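Putative phosphohistidine phosphatase SixA (Agrobacterium tumefaciens, PDB 2RFL) probably removes phosphate from phosphohistidine, as a putative SixA-type member of the histidine phosphatase superfamily, although its physiological substrate is inferred rather than established. Local coordinates at residues Q68-W73 / M111-N116; S94-S99 / L123-G128; L57-T62 / A102-V107; R51-D56 / S143-L148. One frame throughout, in Å; residues are numbered along the deposited sequence. Where two conformers were deposited one is given.

Contact 1: Q68-W73 / M111-N116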
loop_
_atom_site.group_PDB
_atom_site.type_symbol
_atom_site.label_atom_id
_atom_site.label_comp_id
_atom_site.label_asym_id
_atom_site.label_seq_id
_atom_site.Cartn_x
_atom_site.Cartn_y
_atom_site.Cartn_z
ATOM N N GLN A 68 -2.184 1.630 12.239
ATOM C CA GLN A 68 -2.999 0.478 12.614
ATOM C C GLN A 68 -3.088 -0.465 11.404
ATOM O O GLN A 68 -2.869 -1.682 11.570
ATOM C CB GLN A 68 -4.398 0.867 13.117
ATOM C CG GLN A 68 -4.480 1.738 14.374
ATOM C CD GLN A 68 -5.816 2.566 14.461
ATOM O OE1 GLN A 68 -6.534 2.802 13.477
ATOM N NE2 GLN A 68 -6.082 3.054 15.616
ATOM N N THR A 69 -3.343 0.078 10.202
ATOM C CA THR A 69 -3.314 -0.788 9.017
ATOM C C THR A 69 -2.028 -1.652 9.051
ATOM O O THR A 69 -2.134 -2.879 9.024
ATOM C CB THR A 69 -3.494 -0.025 7.640
ATOM O OG1 THR A 69 -4.677 0.801 7.673
ATOM C CG2 THR A 69 -3.650 -1.007 6.480
ATOM N N THR A 70 -0.852 -1.008 9.180
ATOM C CA THR A 70 0.495 -1.663 9.200
ATOM C C THR A 70 0.645 -2.723 10.312
ATOM O O THR A 70 1.105 -3.824 10.039
ATOM C CB THR A 70 1.698 -0.615 9.207
ATOM O OG1 THR A 70 1.877 -0.048 7.894
ATOM C CG2 THR A 70 3.011 -1.234 9.649
ATOM N N GLN A 71 0.224 -2.381 11.542
ATOM C CA GLN A 71 0.108 -3.315 12.640
ATOM C C GLN A 71 -0.647 -4.617 12.306
ATOM O O GLN A 71 -0.372 -5.676 12.856
ATOM C CB GLN A 71 -0.481 -2.616 13.875
ATOM C CG GLN A 71 0.400 -1.478 14.439
ATOM C CD GLN A 71 -0.251 -0.620 15.544
ATOM O OE1 GLN A 71 -1.287 -0.982 16.119
ATOM N NE2 GLN A 71 0.369 0.540 15.834
ATOM N N ALA A 72 -1.615 -4.560 11.409
ATOM C CA ALA A 72 -2.239 -5.819 10.985
ATOM C C ALA A 72 -1.222 -6.745 10.301
ATOM O O ALA A 72 -1.106 -7.881 10.655
ATOM C CB ALA A 72 -3.467 -5.580 10.138
ATOM N N TRP A 73 -0.462 -6.217 9.345
ATOM C CA TRP A 73 0.625 -6.940 8.667
ATOM C C TRP A 73 1.732 -7.538 9.533
ATOM O O TRP A 73 2.120 -8.680 9.282
ATOM C CB TRP A 73 1.222 -6.066 7.593
ATOM C CG TRP A 73 0.234 -5.879 6.492
ATOM C CD1 TRP A 73 -0.949 -5.185 6.553
ATOM C CD2 TRP A 73 0.308 -6.436 5.177
ATOM N NE1 TRP A 73 -1.598 -5.264 5.348
ATOM C CE2 TRP A 73 -0.851 -6.021 4.485
ATOM C CE3 TRP A 73 1.245 -7.239 4.516
ATOM C CZ2 TRP A 73 -1.093 -6.362 3.147
ATOM C CZ3 TRP A 73 1.007 -7.582 3.196
ATOM C CH2 TRP A 73 -0.153 -7.136 2.517
HETATM N N MSE A 111 6.926 -2.283 0.236
HETATM C CA MSE A 111 5.527 -2.022 0.370
HETATM C C MSE A 111 5.308 -0.625 0.909
HETATM O O MSE A 111 5.877 -0.236 1.939
HETATM C CB MSE A 111 4.875 -3.013 1.309
HETATM C CG MSE A 111 3.470 -2.626 1.631
HETATM SE SE MSE A 111 2.440 -4.067 2.303
HETATM C CE MSE A 111 2.538 -3.749 4.270
ATOM N N LEU A 112 4.456 0.113 0.220
ATOM C CA LEU A 112 4.071 1.416 0.686
ATOM C C LEU A 112 2.694 1.362 1.329
ATOM O O LEU A 112 1.804 0.731 0.797
ATOM C CB LEU A 112 4.122 2.443 -0.462
ATOM C CG LEU A 112 5.451 2.674 -1.192
ATOM C CD1 LEU A 112 5.247 3.974 -1.878
ATOM C CD2 LEU A 112 6.783 2.759 -0.343
ATOM N N VAL A 113 2.526 2.037 2.467
ATOM C CA VAL A 113 1.214 2.162 3.147
ATOM C C VAL A 113 0.824 3.658 3.314
ATOM O O VAL A 113 1.272 4.355 4.215
ATOM C CB VAL A 113 1.192 1.407 4.529
ATOM C CG1 VAL A 113 -0.206 1.467 5.239
ATOM C CG2 VAL A 113 1.655 -0.024 4.364
ATOM N N GLY A 114 -0.035 4.134 2.424
ATOM C CA GLY A 114 -0.489 5.538 2.448
ATOM C C GLY A 114 -1.893 5.677 1.905
ATOM O O GLY A 114 -2.695 4.747 2.018
ATOM N N HIS A 115 -2.168 6.830 1.293
ATOM C CA HIS A 115 -3.537 7.304 1.060
ATOM C C HIS A 115 -3.783 7.671 -0.390
ATOM O O HIS A 115 -2.856 8.040 -1.105
ATOM C CB HIS A 115 -3.878 8.580 1.883
ATOM C CG HIS A 115 -3.278 8.639 3.246
ATOM N ND1 HIS A 115 -4.048 8.735 4.385
ATOM C CD2 HIS A 115 -1.991 8.708 3.664
ATOM C CE1 HIS A 115 -3.270 8.826 5.448
ATOM N NE2 HIS A 115 -2.015 8.803 5.040
ATOM N N ASN A 116 -5.055 7.583 -0.786
ATOM C CA ASN A 116 -5.592 8.213 -1.993
ATOM C C ASN A 116 -5.558 9.752 -1.877
ATOM O O ASN A 116 -5.679 10.266 -0.782
ATOM C CB ASN A 116 -7.034 7.724 -2.234
ATOM C CG ASN A 116 -7.106 6.473 -3.129
ATOM O OD1 ASN A 116 -6.114 6.028 -3.723
ATOM N ND2 ASN A 116 -8.299 5.920 -3.243
#

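Contact 2: S94-S99 / L123-G128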
loop_
_atom_site.group_PDB
_atom_site.type_symbol
_atom_site.label_atom_id
_atom_site.label_comp_id
_atom_site.label_asym_id
_atom_site.label_seq_id
_atom_site.Cartn_x
_atom_site.Cartn_y
_atom_site.Cartn_z
ATOM N N SER A 94 3.421 15.504 -3.175
ATOM C CA SER A 94 3.689 14.891 -4.455
ATOM C C SER A 94 2.436 14.231 -4.979
ATOM O O SER A 94 1.540 13.899 -4.209
ATOM C CB SER A 94 4.836 13.888 -4.321
ATOM O OG SER A 94 4.847 13.332 -3.019
ATOM N N GLU A 95 2.354 14.070 -6.294
ATOM C CA GLU A 95 1.222 13.376 -6.848
ATOM C C GLU A 95 1.381 11.871 -6.656
ATOM O O GLU A 95 0.390 11.127 -6.690
ATOM C CB GLU A 95 0.995 13.737 -8.319
ATOM C CG GLU A 95 2.268 13.689 -9.160
ATOM C CD GLU A 95 2.082 14.241 -10.545
ATOM O OE1 GLU A 95 1.093 13.808 -11.179
ATOM O OE2 GLU A 95 2.927 15.083 -10.986
ATOM N N THR A 96 2.617 11.427 -6.448
ATOM C CA THR A 96 2.902 9.993 -6.303
ATOM C C THR A 96 3.870 9.621 -5.161
ATOM O O THR A 96 4.389 10.472 -4.435
ATOM C CB THR A 96 3.326 9.343 -7.642
ATOM O OG1 THR A 96 4.651 9.752 -7.972
ATOM C CG2 THR A 96 2.370 9.749 -8.759
ATOM N N TYR A 97 4.028 8.326 -4.965
ATOM C CA TYR A 97 5.025 7.847 -4.030
ATOM C C TYR A 97 6.222 7.229 -4.777
ATOM O O TYR A 97 7.028 6.536 -4.180
ATOM C CB TYR A 97 4.415 6.845 -3.047
ATOM C CG TYR A 97 3.350 7.364 -2.103
ATOM C CD1 TYR A 97 3.582 8.458 -1.228
ATOM C CD2 TYR A 97 2.115 6.735 -2.057
ATOM C CE1 TYR A 97 2.579 8.898 -0.353
ATOM C CE2 TYR A 97 1.140 7.122 -1.191
ATOM C CZ TYR A 97 1.348 8.188 -0.332
ATOM O OH TYR A 97 0.282 8.529 0.508
ATOM N N LEU A 98 6.306 7.447 -6.082
ATOM C CA LEU A 98 7.341 6.804 -6.921
ATOM C C LEU A 98 8.823 6.966 -6.450
ATOM O O LEU A 98 9.656 6.133 -6.673
ATOM C CB LEU A 98 7.189 7.258 -8.376
ATOM C CG LEU A 98 6.367 6.271 -9.198
ATOM C CD1 LEU A 98 5.686 6.957 -10.357
ATOM C CD2 LEU A 98 7.215 5.116 -9.709
ATOM N N SER A 99 9.127 8.095 -5.850
ATOM C CA SER A 99 10.444 8.386 -5.369
ATOM C C SER A 99 10.796 7.561 -4.124
ATOM O O SER A 99 11.925 7.110 -3.976
ATOM C CB SER A 99 10.501 9.862 -5.092
ATOM O OG SER A 99 10.323 10.545 -6.312
ATOM N N LEU A 123 -0.070 3.875 -8.703
ATOM C CA LEU A 123 -0.334 2.685 -9.523
ATOM C C LEU A 123 -0.515 3.104 -10.955
ATOM O O LEU A 123 0.037 2.469 -11.855
ATOM C CB LEU A 123 -1.569 1.935 -9.010
ATOM C CG LEU A 123 -2.048 0.659 -9.698
ATOM C CD1 LEU A 123 -0.907 -0.360 -9.751
ATOM C CD2 LEU A 123 -3.289 0.083 -8.991
ATOM N N GLU A 124 -1.264 4.195 -11.161
ATOM C CA GLU A 124 -1.517 4.725 -12.490
ATOM C C GLU A 124 -0.171 4.990 -13.191
ATOM O O GLU A 124 0.049 4.532 -14.308
ATOM C CB GLU A 124 -2.441 5.982 -12.462
ATOM C CG GLU A 124 -2.958 6.419 -13.850
ATOM C CD GLU A 124 -3.510 7.871 -13.955
ATOM O OE1 GLU A 124 -3.425 8.678 -12.990
ATOM O OE2 GLU A 124 -4.032 8.202 -15.049
ATOM N N ALA A 125 0.727 5.698 -12.497
ATOM C CA ALA A 125 2.078 6.034 -12.994
ATOM C C ALA A 125 2.823 4.846 -13.530
ATOM O O ALA A 125 3.580 4.980 -14.476
ATOM C CB ALA A 125 2.895 6.679 -11.893
HETATM N N MSE A 126 2.580 3.684 -12.921
HETATM C CA MSE A 126 3.292 2.436 -13.187
HETATM C C MSE A 126 2.634 1.534 -14.251
HETATM O O MSE A 126 3.330 0.906 -15.009
HETATM C CB MSE A 126 3.490 1.645 -11.889
HETATM C CG MSE A 126 4.182 2.353 -10.732
HETATM SE SE MSE A 126 4.064 1.324 -8.997
HETATM C CE MSE A 126 5.068 2.582 -7.947
ATOM N N ILE A 127 1.306 1.432 -14.269
ATOM C CA ILE A 127 0.589 0.523 -15.185
ATOM C C ILE A 127 -0.316 1.251 -16.203
ATOM O O ILE A 127 -0.817 0.638 -17.156
ATOM C CB ILE A 127 -0.232 -0.592 -14.448
ATOM C CG1 ILE A 127 -1.454 0.007 -13.735
ATOM C CG2 ILE A 127 0.639 -1.443 -13.463
ATOM C CD1 ILE A 127 -2.501 -1.032 -13.402
ATOM N N GLY A 128 -0.473 2.556 -16.036
ATOM C CA GLY A 128 -1.189 3.382 -17.003
ATOM C C GLY A 128 -2.652 3.481 -16.661
ATOM O O GLY A 128 -3.186 2.623 -15.981
#

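Contact 3: L57-T62 / A102-V107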
loop_
_atom_site.group_PDB
_atom_site.type_symbol
_atom_site.label_atom_id
_atom_site.label_comp_id
_atom_site.label_asym_id
_atom_site.label_seq_id
_atom_site.Cartn_x
_atom_site.Cartn_y
_atom_site.Cartn_z
ATOM N N LEU A 57 10.895 -4.364 3.319
ATOM C CA LEU A 57 10.674 -3.038 3.910
ATOM C C LEU A 57 9.223 -2.496 3.722
ATOM O O LEU A 57 8.676 -2.532 2.617
ATOM C CB LEU A 57 11.705 -2.053 3.337
ATOM C CG LEU A 57 11.466 -0.566 3.638
ATOM C CD1 LEU A 57 11.780 -0.127 5.067
ATOM C CD2 LEU A 57 12.227 0.251 2.616
ATOM N N ILE A 58 8.635 -2.014 4.811
ATOM C CA ILE A 58 7.342 -1.320 4.801
ATOM C C ILE A 58 7.494 0.167 5.088
ATOM O O ILE A 58 7.939 0.522 6.182
ATOM C CB ILE A 58 6.348 -1.867 5.874
ATOM C CG1 ILE A 58 6.027 -3.338 5.631
ATOM C CG2 ILE A 58 5.049 -1.047 5.887
ATOM C CD1 ILE A 58 5.508 -4.053 6.848
ATOM N N LEU A 59 7.094 1.024 4.125
ATOM C CA LEU A 59 7.036 2.493 4.311
ATOM C C LEU A 59 5.595 2.964 4.473
ATOM O O LEU A 59 4.747 2.736 3.624
ATOM C CB LEU A 59 7.685 3.227 3.148
ATOM C CG LEU A 59 9.127 2.900 2.774
ATOM C CD1 LEU A 59 9.662 3.653 1.548
ATOM C CD2 LEU A 59 9.977 3.096 4.027
ATOM N N SER A 60 5.302 3.598 5.592
ATOM C CA SER A 60 3.912 3.938 5.936
ATOM C C SER A 60 3.798 5.376 6.379
ATOM O O SER A 60 4.721 5.896 6.976
ATOM C CB SER A 60 3.411 3.055 7.082
ATOM O OG SER A 60 2.105 3.424 7.557
ATOM N N SER A 61 2.649 5.992 6.092
ATOM C CA SER A 61 2.197 7.196 6.772
ATOM C C SER A 61 2.285 7.005 8.301
ATOM O O SER A 61 2.149 5.884 8.849
ATOM C CB SER A 61 0.744 7.542 6.345
ATOM O OG SER A 61 0.166 8.696 6.980
ATOM N N THR A 62 2.500 8.114 8.984
ATOM C CA THR A 62 2.457 8.124 10.392
ATOM C C THR A 62 1.010 8.227 10.853
ATOM O O THR A 62 0.762 8.045 12.039
ATOM C CB THR A 62 3.278 9.306 10.930
ATOM O OG1 THR A 62 2.994 10.454 10.131
ATOM C CG2 THR A 62 4.738 8.998 10.828
ATOM N N ALA A 102 11.751 3.966 -5.870
ATOM C CA ALA A 102 13.007 3.836 -6.635
ATOM C C ALA A 102 14.242 4.100 -5.790
ATOM O O ALA A 102 15.295 3.482 -6.013
ATOM C CB ALA A 102 13.000 4.774 -7.802
ATOM N N ALA A 103 14.099 5.035 -4.842
ATOM C CA ALA A 103 15.118 5.316 -3.827
ATOM C C ALA A 103 15.730 4.076 -3.137
ATOM O O ALA A 103 16.855 4.108 -2.752
ATOM C CB ALA A 103 14.571 6.319 -2.752
ATOM N N GLN A 104 14.974 3.004 -2.984
ATOM C CA GLN A 104 15.395 1.869 -2.200
ATOM C C GLN A 104 16.176 0.878 -3.073
ATOM O O GLN A 104 15.690 -0.207 -3.401
ATOM C CB GLN A 104 14.192 1.213 -1.550
ATOM C CG GLN A 104 13.175 2.152 -0.985
ATOM C CD GLN A 104 13.731 3.205 -0.009
ATOM O OE1 GLN A 104 14.732 3.009 0.667
ATOM N NE2 GLN A 104 13.054 4.319 0.065
ATOM N N THR A 105 17.409 1.287 -3.379
ATOM C CA THR A 105 18.259 0.702 -4.408
ATOM C C THR A 105 18.774 -0.732 -4.180
ATOM O O THR A 105 19.075 -1.425 -5.143
ATOM C CB THR A 105 19.445 1.646 -4.774
ATOM O OG1 THR A 105 19.684 2.600 -3.721
ATOM C CG2 THR A 105 19.140 2.383 -6.100
ATOM N N GLU A 106 18.832 -1.155 -2.918
ATOM C CA GLU A 106 19.183 -2.532 -2.542
ATOM C C GLU A 106 18.224 -3.184 -1.524
ATOM O O GLU A 106 18.666 -3.797 -0.555
ATOM C CB GLU A 106 20.621 -2.580 -2.002
ATOM C CG GLU A 106 21.697 -2.149 -3.014
ATOM C CD GLU A 106 23.031 -1.804 -2.353
ATOM O OE1 GLU A 106 23.027 -1.463 -1.135
ATOM O OE2 GLU A 106 24.074 -1.869 -3.064
ATOM N N VAL A 107 16.922 -3.035 -1.746
ATOM C CA VAL A 107 15.887 -3.761 -1.020
ATOM C C VAL A 107 15.063 -4.442 -2.095
ATOM O O VAL A 107 14.551 -3.767 -3.002
ATOM C CB VAL A 107 14.935 -2.812 -0.255
ATOM C CG1 VAL A 107 14.056 -3.582 0.728
ATOM C CG2 VAL A 107 15.690 -1.718 0.447
#

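Contact 4: R51-D56 / S143-L148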
loop_
_atom_site.group_PDB
_atom_site.type_symbol
_atom_site.label_atom_id
_atom_site.label_comp_id
_atom_site.label_asym_id
_atom_site.label_seq_id
_atom_site.Cartn_x
_atom_site.Cartn_y
_atom_site.Cartn_z
ATOM N N ARG A 51 -0.374 -15.952 -0.023
ATOM C CA ARG A 51 0.358 -15.891 -1.281
ATOM C C ARG A 51 1.848 -15.674 -0.999
ATOM O O ARG A 51 2.669 -15.745 -1.896
ATOM C CB ARG A 51 -0.222 -14.807 -2.207
ATOM C CG ARG A 51 -1.512 -15.201 -2.949
ATOM C CD ARG A 51 -2.762 -14.932 -2.109
ATOM N NE ARG A 51 -3.672 -16.085 -2.057
ATOM C CZ ARG A 51 -4.967 -16.053 -2.371
ATOM N NH1 ARG A 51 -5.550 -14.923 -2.758
ATOM N NH2 ARG A 51 -5.685 -17.157 -2.300
ATOM N N ARG A 52 2.184 -15.462 0.273
ATOM C CA ARG A 52 3.567 -15.290 0.724
ATOM C C ARG A 52 4.109 -13.940 0.226
ATOM O O ARG A 52 5.291 -13.778 -0.100
ATOM C CB ARG A 52 4.443 -16.472 0.279
ATOM C CG ARG A 52 4.172 -17.797 1.015
ATOM C CD ARG A 52 5.016 -17.897 2.270
ATOM N NE ARG A 52 5.516 -19.247 2.519
ATOM C CZ ARG A 52 6.286 -19.930 1.676
ATOM N NH1 ARG A 52 6.614 -19.414 0.502
ATOM N NH2 ARG A 52 6.710 -21.144 1.992
ATOM N N TYR A 53 3.195 -12.982 0.158
ATOM C CA TYR A 53 3.489 -11.629 -0.255
ATOM C C TYR A 53 4.149 -10.826 0.880
ATOM O O TYR A 53 3.586 -9.822 1.337
ATOM C CB TYR A 53 2.205 -10.959 -0.741
ATOM C CG TYR A 53 1.692 -11.475 -2.075
ATOM C CD1 TYR A 53 2.511 -12.213 -2.927
ATOM C CD2 TYR A 53 0.400 -11.157 -2.515
ATOM C CE1 TYR A 53 2.047 -12.677 -4.165
ATOM C CE2 TYR A 53 -0.077 -11.590 -3.734
ATOM C CZ TYR A 53 0.745 -12.375 -4.567
ATOM O OH TYR A 53 0.282 -12.848 -5.793
ATOM N N ARG A 54 5.337 -11.277 1.303
ATOM C CA ARG A 54 6.121 -10.686 2.393
ATOM C C ARG A 54 7.130 -9.644 1.869
ATOM O O ARG A 54 7.984 -9.970 1.049
ATOM C CB ARG A 54 6.849 -11.784 3.195
ATOM C CG ARG A 54 7.582 -11.313 4.450
ATOM C CD ARG A 54 8.605 -12.310 4.964
ATOM N NE ARG A 54 9.864 -11.631 5.303
ATOM C CZ ARG A 54 10.201 -11.141 6.510
ATOM N NH1 ARG A 54 11.370 -10.523 6.673
ATOM N NH2 ARG A 54 9.386 -11.240 7.555
ATOM N N PRO A 55 7.012 -8.379 2.330
ATOM C CA PRO A 55 7.968 -7.363 1.928
ATOM C C PRO A 55 9.115 -7.254 2.901
ATOM O O PRO A 55 8.937 -7.455 4.089
ATOM C CB PRO A 55 7.126 -6.073 1.920
ATOM C CG PRO A 55 5.824 -6.435 2.668
ATOM C CD PRO A 55 5.977 -7.805 3.201
ATOM N N ASP A 56 10.295 -6.955 2.374
ATOM C CA ASP A 56 11.501 -6.702 3.184
ATOM C C ASP A 56 11.368 -5.415 3.989
ATOM O O ASP A 56 11.674 -5.387 5.155
ATOM C CB ASP A 56 12.713 -6.612 2.270
ATOM C CG ASP A 56 12.797 -7.773 1.317
ATOM O OD1 ASP A 56 12.245 -8.859 1.615
ATOM O OD2 ASP A 56 13.423 -7.615 0.271
ATOM N N SER A 143 -7.636 -0.815 2.088
ATOM C CA SER A 143 -6.928 -2.121 2.214
ATOM C C SER A 143 -6.832 -2.935 0.933
ATOM O O SER A 143 -6.735 -4.165 1.005
ATOM C CB SER A 143 -7.450 -2.990 3.349
ATOM O OG SER A 143 -6.445 -3.957 3.612
ATOM N N GLY A 144 -6.841 -2.228 -0.219
ATOM C CA GLY A 144 -6.551 -2.803 -1.544
ATOM C C GLY A 144 -5.046 -2.955 -1.715
ATOM O O GLY A 144 -4.283 -2.054 -1.395
ATOM N N LEU A 145 -4.606 -4.113 -2.173
ATOM C CA LEU A 145 -3.169 -4.385 -2.362
ATOM C C LEU A 145 -2.789 -4.771 -3.801
ATOM O O LEU A 145 -3.089 -5.870 -4.268
ATOM C CB LEU A 145 -2.701 -5.468 -1.404
ATOM C CG LEU A 145 -1.319 -6.099 -1.545
ATOM C CD1 LEU A 145 -0.257 -5.145 -0.957
ATOM C CD2 LEU A 145 -1.285 -7.506 -0.868
ATOM N N ALA A 146 -2.092 -3.855 -4.470
ATOM C CA ALA A 146 -1.500 -4.087 -5.755
ATOM C C ALA A 146 -0.149 -4.752 -5.534
ATOM O O ALA A 146 0.627 -4.336 -4.663
ATOM C CB ALA A 146 -1.322 -2.809 -6.411
ATOM N N VAL A 147 0.098 -5.814 -6.296
ATOM C CA VAL A 147 1.378 -6.548 -6.331
ATOM C C VAL A 147 1.993 -6.377 -7.728
ATOM O O VAL A 147 1.424 -6.829 -8.725
ATOM C CB VAL A 147 1.207 -8.078 -6.040
ATOM C CG1 VAL A 147 2.557 -8.782 -5.916
ATOM C CG2 VAL A 147 0.375 -8.304 -4.781
ATOM N N LEU A 148 3.149 -5.727 -7.783
ATOM C CA LEU A 148 3.756 -5.352 -9.040
ATOM C C LEU A 148 5.153 -5.918 -9.220
ATOM O O LEU A 148 5.909 -5.998 -8.275
ATOM C CB LEU A 148 3.766 -3.838 -9.189
ATOM C CG LEU A 148 2.378 -3.224 -9.156
ATOM C CD1 LEU A 148 2.254 -2.188 -8.031
ATOM C CD2 LEU A 148 2.130 -2.616 -10.461
#

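Contact 1: Q68-W73 / M111-N116
W73 and M111 carry this buried contact, in which the end of a selenomethionine chain lies across one face of an indole. The methyl CE of M111 sits 3.9 Å from the centroid of the five-membered ring of W73, a CH-pi contact offset toward the rim. Its neighbour SE stands the same 3.9 Å from the centroid of the six-membered ring, only 11° off the ring normal, which makes a Met-aromatic contact. The closest carbons are M111 CE and W73 CD2, 3.6 Å apart. A long, flexible chain ending in a polarisable selenium and its methyl suits this place: M111 runs out nearly straight and then bends at its last torsion (chi3 98°), laying the SE-CE bond over the ring. Two residues further along the strand, V113 turns both branches to the helix. Its CG2 meets OG1 of T70 at 3.5 Å, and its CG1 comes to 4.3 Å from CB of T69. The hydroxyl of T69 is occupied by R65 O and A17 N, so this residue can offer carbon to the strand while its polar end is satisfied within the helix and at a nearby loop. Helix 64-77 thus covers one face of the sheet beside strand 109-114, the two short segments running at 146° with axes 9.5 Å apart. L14 of strand 10-15 also touches W73 and V113, and A45 and A48 of helix 35-51 border the indole.

Contact 2: S94-S99 / L123-G128
T96 and A125 are the closest backbone pair, their CA atoms 7.8 Å apart, where the turn leading into helix 98-102 passes the last turn of helix 118-127. Apolar side chains fill the gap. L98 and M126, a selenomethionine, lie alongside each other, pointing opposite ways, and CE of M126 reaches CD2 of L98 at 3.8 Å. That reach comes from a chain fully extended beyond CG (chi2 169°, chi3 179°), which carries the methyl well away from its own helix. CG of L98 lies 4.1 Å from the same M126 CE, so the methyl lies against the CD2 branch and the carbon that bears it. A125 faces the turn with its small CB, which lets the two backbones come near; T96 CG2 approaches that A125 CB at 4.4 Å. The spacing of L98 CD1 from A125 is modelled implausibly short and is doubtful. T96 has a second role, since its OG1 accepts a weak bond from L98 N, and Y97 occupies the N-cap position between them. At the far end, G128 leaves the helix with positive phi (91°), a conformation that suits a residue lacking CB, while its N still donates to E124 O. Helix 118-127 packs on this turn and also on strand 145-149, whose L148 touches M126 and L123; Y97 N is bonded to T122 OG1, and helix 129-135 packs on L123 through L132.

Contact 3: L57-T62 / A102-V107
A beta-alpha-beta crossover returns past the strand it has skipped, and L57 and L59 of strand 57-60 meet Q104 and V107 of the returning loop. CG1 of V107 packs on CB of L57 at 3.8 Å, and the CA atoms of L57 and V107 are 7.2 Å apart. CG of L57 is anti to its own N (chi1 169°), and its branch CD2 comes to 4.2 Å from CG of Q104, the two side chains crossing at about a right angle. The crossover joins the parallel strands 82-85 and 109-114 through helix 98-102, and strand 57-60 lies between those two in the sheet; residues 102-107 therefore run over one of its faces. L57 and L59, alternate residues of the strand, both turn their side chains toward that loop, and their branched apolar chains give it a carbon surface to pack on. Q104, centre of an inverse gamma turn, bends at chi2 (-53°) and comes from the opposite direction to L59, its NE2 lying 3.8 Å from CD1 of L59. The same NE2 is hydrogen-bonded to L100 O of helix 98-102, which holds the amide in place by L59 while CG of Q104 packs on L57. V84 of strand 82-85 touches L57 and L59 as well.

Contact 4: R51-D56 / S143-L148
Y53 supplies the aromatic surface of this contact, and V147 and L145 of strand 145-149 supply the branched carbons that pack on it. The CH-pi component is made by CG1 of V147, 4.3 Å from the centroid of the Y53 ring and 12° off its normal, hence over the middle of the face. The opposite face is covered by CB of R51, two residues earlier in the chain and 3.4 Å above the plane, so the ring is sandwiched between aliphatic groups. Ordinary apolar packing adds to this. The second branch of V147, CG2, lies over the same face as CG1, toward its CD2-CE2 side, 3.5 Å from CE2 of Y53. L145, two residues back along the strand and on the same side, approaches less closely, with its CD2 at 4.3 Å from Y53 CD2. A beta-branched valine suits the nearer place because its two methyls rest together on one face, one over the middle and one toward the rim. Among the polar interactions, the phenol OH of Y53 is hydrogen-bonded to OD2 of D165 on strand 162-167, which probably helps hold the ring in this position. The backbone prepares this placement: R52 leaves the helix with positive phi (70°), and Y53 is the centre of an inverse gamma turn whose bond, R54 N to R52 O, is weak. The loop leads from helix 35-51 to strand 57-60; A48 of that helix also touches Y53, R10 of strand 10-15 borders it, and Y12 of the same strand packs on both L145 and V147.

Contacts 1 and 4 lie under the helical layer on one face of the sheet, about 11 Å apart between centres, and fuse where W73 CH2 meets L145 CD2 at 3.6 Å. Contacts 1 and 3 share neighbouring parallel strands, with V113 N 2.6 Å from L59 O in a probable hydrogen bond; there contact 3 holds the other face. Contact 2, about 17 Å from contact 1 between centres, reaches strand 109-114 through Y97, whose OH is 3.1 Å from H115 N, again a probable hydrogen bond. H115 meets the ring of H16 and is bonded to S61 OG, an arrangement consistent with the paired histidines of this superfamily's active site.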